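Local coordinates for protein esterase (Staphylococcus aureus subsp. aureus USA300_TCH1516, PDB 3D7R) that probably hydrolyses ester bonds, as an esterase-like enzyme of the alpha/beta hydrolase fold, at residues K210-A215 and T269-K274; L275-M280 and I287-Y292. All blocks are in the same frame, centred on the assembly; numbering follows the deposited sequence.

Contact 1. Residues K210-A215 and T269-K274; sequences KDISDA and THPDMK
Pro-271 lays its ring against the backbone of Asp-211 and the side chain of Ile-212, joining the first turn of helix 270-282 to a surface loop of the alpha/beta hydrolase fold. The loop belongs to the excursion between strands 195-199 and 259-264, a position where many enzymes of this fold carry cap insertions, although this contact itself is surface packing. Proline suits an opening helical turn, because its nitrogen has no hydrogen to give to a carbonyl one turn earlier and its ring stays available for packing. Its CG lies 3.7 Å from O of Asp-211 and 3.8 Å from CG1 of Ile-212, whose side chain crosses the ring at about a right angle. The CA-CB bond of Ile-212 does not point at the helix; chi1 of -61°, with CG1 anti to the carbonyl carbon, swings that branch over to the proline. Asp-211 packs through its methylene, CB standing 4.0 Å from CB of Pro-271, so the carboxylate of this exposed residue need not be buried. A polar bridge completes the joint: Asn-209 OD1 accepts from N of Asp-211, and Asn-209 ND2 is hydrogen-bonded to OD1 of Asp-272.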
# COMPACT_ATOMS: atom_id res chain seq x y z
N LYS A 210 -20.56 -8.04 4.80
CA LYS A 210 -21.84 -7.68 5.43
C LYS A 210 -21.64 -7.11 6.85
O LYS A 210 -22.55 -6.52 7.42
CB LYS A 210 -22.85 -8.85 5.39
CG LYS A 210 -22.38 -10.14 6.11
CD LYS A 210 -23.56 -11.02 6.57
CE LYS A 210 -23.09 -12.43 6.94
NZ LYS A 210 -21.89 -12.41 7.86
N ASP A 211 -20.44 -7.26 7.40
CA ASP A 211 -20.13 -6.70 8.71
C ASP A 211 -19.78 -5.21 8.65
O ASP A 211 -19.55 -4.58 9.68
CB ASP A 211 -19.03 -7.49 9.43
CG ASP A 211 -19.49 -8.89 9.83
OD1 ASP A 211 -20.64 -9.05 10.30
OD2 ASP A 211 -18.68 -9.84 9.68
N ILE A 212 -19.72 -4.66 7.44
CA ILE A 212 -19.59 -3.21 7.29
C ILE A 212 -20.96 -2.55 7.53
O ILE A 212 -21.86 -2.62 6.69
CB ILE A 212 -19.03 -2.83 5.90
CG1 ILE A 212 -17.63 -3.43 5.72
CG2 ILE A 212 -19.00 -1.30 5.68
CD1 ILE A 212 -17.17 -3.44 4.24
N SER A 213 -21.12 -1.91 8.67
CA SER A 213 -22.38 -1.34 9.03
C SER A 213 -22.51 0.07 8.46
O SER A 213 -21.52 0.68 8.04
CB SER A 213 -22.45 -1.27 10.56
OG SER A 213 -21.33 -0.52 11.02
N ASP A 214 -23.74 0.61 8.49
CA ASP A 214 -23.98 2.02 8.18
C ASP A 214 -23.19 2.91 9.14
O ASP A 214 -22.60 3.91 8.71
CB ASP A 214 -25.48 2.37 8.26
CG ASP A 214 -26.26 1.89 7.01
OD1 ASP A 214 -25.63 1.50 6.01
OD2 ASP A 214 -27.50 1.92 7.02
N ALA A 215 -23.15 2.53 10.42
CA ALA A 215 -22.38 3.30 11.40
C ALA A 215 -20.91 3.41 10.98
O ALA A 215 -20.33 4.49 11.04
CB ALA A 215 -22.50 2.68 12.80
N THR A 269 -12.58 -0.77 5.76
CA THR A 269 -11.76 -1.98 5.57
C THR A 269 -11.60 -2.75 6.85
O THR A 269 -11.01 -3.83 6.85
CB THR A 269 -10.34 -1.62 5.11
OG1 THR A 269 -9.83 -0.59 5.97
CG2 THR A 269 -10.34 -1.10 3.68
N HIS A 270 -12.08 -2.19 7.96
CA HIS A 270 -11.77 -2.79 9.26
C HIS A 270 -12.33 -4.22 9.44
O HIS A 270 -11.59 -5.10 9.90
CB HIS A 270 -12.10 -1.85 10.43
CG HIS A 270 -11.70 -2.40 11.77
ND1 HIS A 270 -12.54 -3.20 12.53
CD2 HIS A 270 -10.55 -2.30 12.47
CE1 HIS A 270 -11.93 -3.55 13.64
NE2 HIS A 270 -10.72 -3.01 13.64
N PRO A 271 -13.62 -4.47 9.10
CA PRO A 271 -14.07 -5.87 9.11
C PRO A 271 -13.21 -6.84 8.30
O PRO A 271 -12.93 -7.93 8.78
CB PRO A 271 -15.47 -5.80 8.52
CG PRO A 271 -15.96 -4.44 8.97
CD PRO A 271 -14.74 -3.56 8.77
N ASP A 272 -12.79 -6.44 7.09
CA ASP A 272 -11.88 -7.25 6.27
C ASP A 272 -10.52 -7.49 6.92
O ASP A 272 -9.97 -8.59 6.81
CB ASP A 272 -11.75 -6.68 4.85
CG ASP A 272 -13.04 -6.85 4.05
OD1 ASP A 272 -13.67 -7.95 4.17
OD2 ASP A 272 -13.45 -5.89 3.33
N MSE A 273 -9.97 -6.48 7.58
CA MSE A 273 -8.71 -6.69 8.30
C MSE A 273 -8.87 -7.68 9.45
O MSE A 273 -8.00 -8.53 9.66
CB MSE A 273 -8.12 -5.36 8.82
CG MSE A 273 -7.73 -4.40 7.69
SE MSE A 273 -6.86 -2.83 8.46
CE MSE A 273 -8.41 -1.86 9.11
N LYS A 274 -9.98 -7.58 10.18
CA LYS A 274 -10.23 -8.54 11.27
C LYS A 274 -10.45 -9.94 10.72
O LYS A 274 -9.99 -10.92 11.31
CB LYS A 274 -11.43 -8.11 12.13
CG LYS A 274 -11.22 -6.81 12.96
CD LYS A 274 -10.15 -6.96 14.04
CE LYS A 274 -10.75 -7.40 15.37
NZ LYS A 274 -9.66 -7.67 16.35

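Contact 2. Residues L275-M280 and I287-Y292; sequences LFEQMM and IEFYDY
Tyr-290 OH donates a 2.6 Å hydrogen bond to OE1 of Glu-288, arriving from above the carboxylate plane, while Tyr-286 OH bonds to OE2. Glu-288 and Tyr-290 also touch helix 305-318, at Ser-317 and Gln-313. The opposite face of the strand, carrying Ile-287 and Phe-289, packs on segment 275-280.

Apolar packing centres on Ile-287, a branched residue that suits a strand and presents two methyls to the helix. CG2 sits 3.6 Å from CB of Met-280, here selenomethionine, and CD1 sits 3.7 Å from CE2 of Phe-276. The Met-280 chain bends at chi2 and chi3, bringing CE back to Ile-287 while CG lies over one face of the Phe-276 ring, near its rim.

Glu-277 packs on Phe-289 with CG anti to the backbone N (chi1 -179°) and the chain extended beyond. OE1 lies in the ring plane, 3.8 Å from CD2 of Phe-289, whose slightly positive edge is a reasonable neighbour for a carboxylate. The carboxylate stands almost upright to the ring, their planes 86° apart, and OE2 lies 3.7 Å from CB of Phe-289. Lys-274 adds a long, weak ion pair to OE1.

The axis of segment 275-280 runs nearly antiparallel to strand 287-292 (157°), 9.3 Å away at closest. Helix 270-282, to which it belongs, is the connection of the beta-alpha-beta unit from strand 259-264, which pairs in parallel with 287-292, an edge strand of the sheet.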
# COMPACT_ATOMS: atom_id res chain seq x y z
N LEU A 275 -11.17 -10.04 9.60
CA LEU A 275 -11.37 -11.33 8.93
C LEU A 275 -10.05 -11.94 8.44
O LEU A 275 -9.76 -13.13 8.66
CB LEU A 275 -12.35 -11.19 7.76
CG LEU A 275 -12.63 -12.45 6.92
CD1 LEU A 275 -13.07 -13.65 7.80
CD2 LEU A 275 -13.67 -12.14 5.86
N PHE A 276 -9.24 -11.13 7.77
CA PHE A 276 -7.90 -11.57 7.36
C PHE A 276 -7.07 -12.05 8.57
O PHE A 276 -6.43 -13.10 8.53
CB PHE A 276 -7.18 -10.45 6.62
CG PHE A 276 -5.76 -10.78 6.24
CD1 PHE A 276 -5.49 -11.74 5.25
CD2 PHE A 276 -4.69 -10.09 6.83
CE1 PHE A 276 -4.17 -12.04 4.88
CE2 PHE A 276 -3.36 -10.37 6.46
CZ PHE A 276 -3.11 -11.34 5.47
N GLU A 277 -7.10 -11.30 9.67
CA GLU A 277 -6.38 -11.73 10.86
C GLU A 277 -6.84 -13.11 11.34
O GLU A 277 -6.01 -13.95 11.72
CB GLU A 277 -6.49 -10.70 11.97
CG GLU A 277 -5.73 -11.10 13.24
CD GLU A 277 -6.07 -10.24 14.45
OE1 GLU A 277 -7.21 -9.75 14.58
OE2 GLU A 277 -5.17 -10.09 15.28
N GLN A 278 -8.16 -13.34 11.37
CA GLN A 278 -8.72 -14.64 11.78
C GLN A 278 -8.24 -15.77 10.87
O GLN A 278 -7.88 -16.86 11.34
CB GLN A 278 -10.26 -14.58 11.81
CG GLN A 278 -10.85 -13.87 13.06
CD GLN A 278 -10.50 -14.60 14.35
OE1 GLN A 278 -10.66 -15.81 14.43
NE2 GLN A 278 -10.05 -13.87 15.36
N MSE A 279 -8.21 -15.52 9.56
CA MSE A 279 -7.73 -16.52 8.60
C MSE A 279 -6.23 -16.85 8.81
O MSE A 279 -5.83 -18.00 8.76
CB MSE A 279 -7.98 -16.08 7.15
CG MSE A 279 -9.45 -15.93 6.80
SE MSE A 279 -9.60 -14.96 5.09
CE MSE A 279 -8.68 -16.22 3.96
N MSE A 280 -5.41 -15.83 9.02
CA MSE A 280 -3.97 -16.03 9.33
C MSE A 280 -3.77 -16.88 10.59
O MSE A 280 -2.96 -17.82 10.62
CB MSE A 280 -3.30 -14.66 9.51
CG MSE A 280 -3.27 -13.83 8.22
SE MSE A 280 -1.92 -14.53 6.97
CE MSE A 280 -0.35 -13.91 7.91
N ILE A 287 0.94 -13.20 12.52
CA ILE A 287 0.39 -11.88 12.20
C ILE A 287 0.37 -10.99 13.45
O ILE A 287 -0.05 -11.44 14.53
CB ILE A 287 -1.01 -11.98 11.51
CG1 ILE A 287 -1.62 -10.57 11.32
CG2 ILE A 287 -1.94 -12.90 12.34
CD1 ILE A 287 -1.97 -10.24 9.87
N GLU A 288 0.87 -9.76 13.32
CA GLU A 288 0.67 -8.75 14.37
C GLU A 288 -0.28 -7.73 13.79
O GLU A 288 -0.02 -7.19 12.71
CB GLU A 288 1.99 -8.07 14.76
CG GLU A 288 2.84 -8.84 15.77
CD GLU A 288 4.25 -8.28 15.92
OE1 GLU A 288 4.47 -7.06 15.71
OE2 GLU A 288 5.14 -9.08 16.26
N PHE A 289 -1.40 -7.48 14.46
CA PHE A 289 -2.31 -6.45 14.01
C PHE A 289 -2.30 -5.32 15.05
O PHE A 289 -2.65 -5.52 16.21
CB PHE A 289 -3.71 -7.05 13.76
CG PHE A 289 -4.74 -6.07 13.24
CD1 PHE A 289 -4.37 -4.88 12.61
CD2 PHE A 289 -6.09 -6.37 13.35
CE1 PHE A 289 -5.32 -3.99 12.13
CE2 PHE A 289 -7.08 -5.49 12.86
CZ PHE A 289 -6.69 -4.29 12.26
N TYR A 290 -1.82 -4.16 14.62
CA TYR A 290 -1.86 -2.98 15.45
C TYR A 290 -3.12 -2.21 15.05
O TYR A 290 -3.17 -1.58 14.01
CB TYR A 290 -0.60 -2.14 15.25
CG TYR A 290 0.69 -2.85 15.63
CD1 TYR A 290 1.21 -2.72 16.93
CD2 TYR A 290 1.39 -3.65 14.72
CE1 TYR A 290 2.41 -3.34 17.30
CE2 TYR A 290 2.59 -4.28 15.08
CZ TYR A 290 3.09 -4.12 16.37
OH TYR A 290 4.26 -4.74 16.76
N ASP A 291 -4.15 -2.30 15.88
CA ASP A 291 -5.49 -1.81 15.55
C ASP A 291 -5.76 -0.56 16.37
O ASP A 291 -5.81 -0.62 17.61
CB ASP A 291 -6.51 -2.89 15.87
CG ASP A 291 -7.91 -2.58 15.33
OD1 ASP A 291 -8.13 -1.50 14.74
OD2 ASP A 291 -8.80 -3.46 15.49
N TYR A 292 -5.92 0.57 15.68
CA TYR A 292 -6.14 1.87 16.34
C TYR A 292 -7.62 2.26 16.28
O TYR A 292 -8.09 2.74 15.27
CB TYR A 292 -5.29 2.93 15.64
CG TYR A 292 -3.81 2.86 15.93
CD1 TYR A 292 -3.19 3.89 16.63
CD2 TYR A 292 -3.03 1.78 15.49
CE1 TYR A 292 -1.82 3.85 16.91
CE2 TYR A 292 -1.64 1.74 15.77
CZ TYR A 292 -1.06 2.78 16.48
OH TYR A 292 0.28 2.79 16.76

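The contacts follow in series along the chain, their centres about 13 Å apart, and helix 270-282 serves both. Its first turns receive the loop of contact 1; its later turns lie against strand 287-292 in contact 2. Direct links join them: NE2 of His-270 lies 2.7 Å from OD2 of Asp-291, a probable hydrogen bond, while the Lys-274 chain packs its CD 3.6 Å from CE2 of Phe-289. The helix thus ties the long excursion between strands 195-199 and 259-264 to one of the two edge strands of the mixed sheet. Both contacts lie within the hydrolase fold, on the same side of the chain's centre.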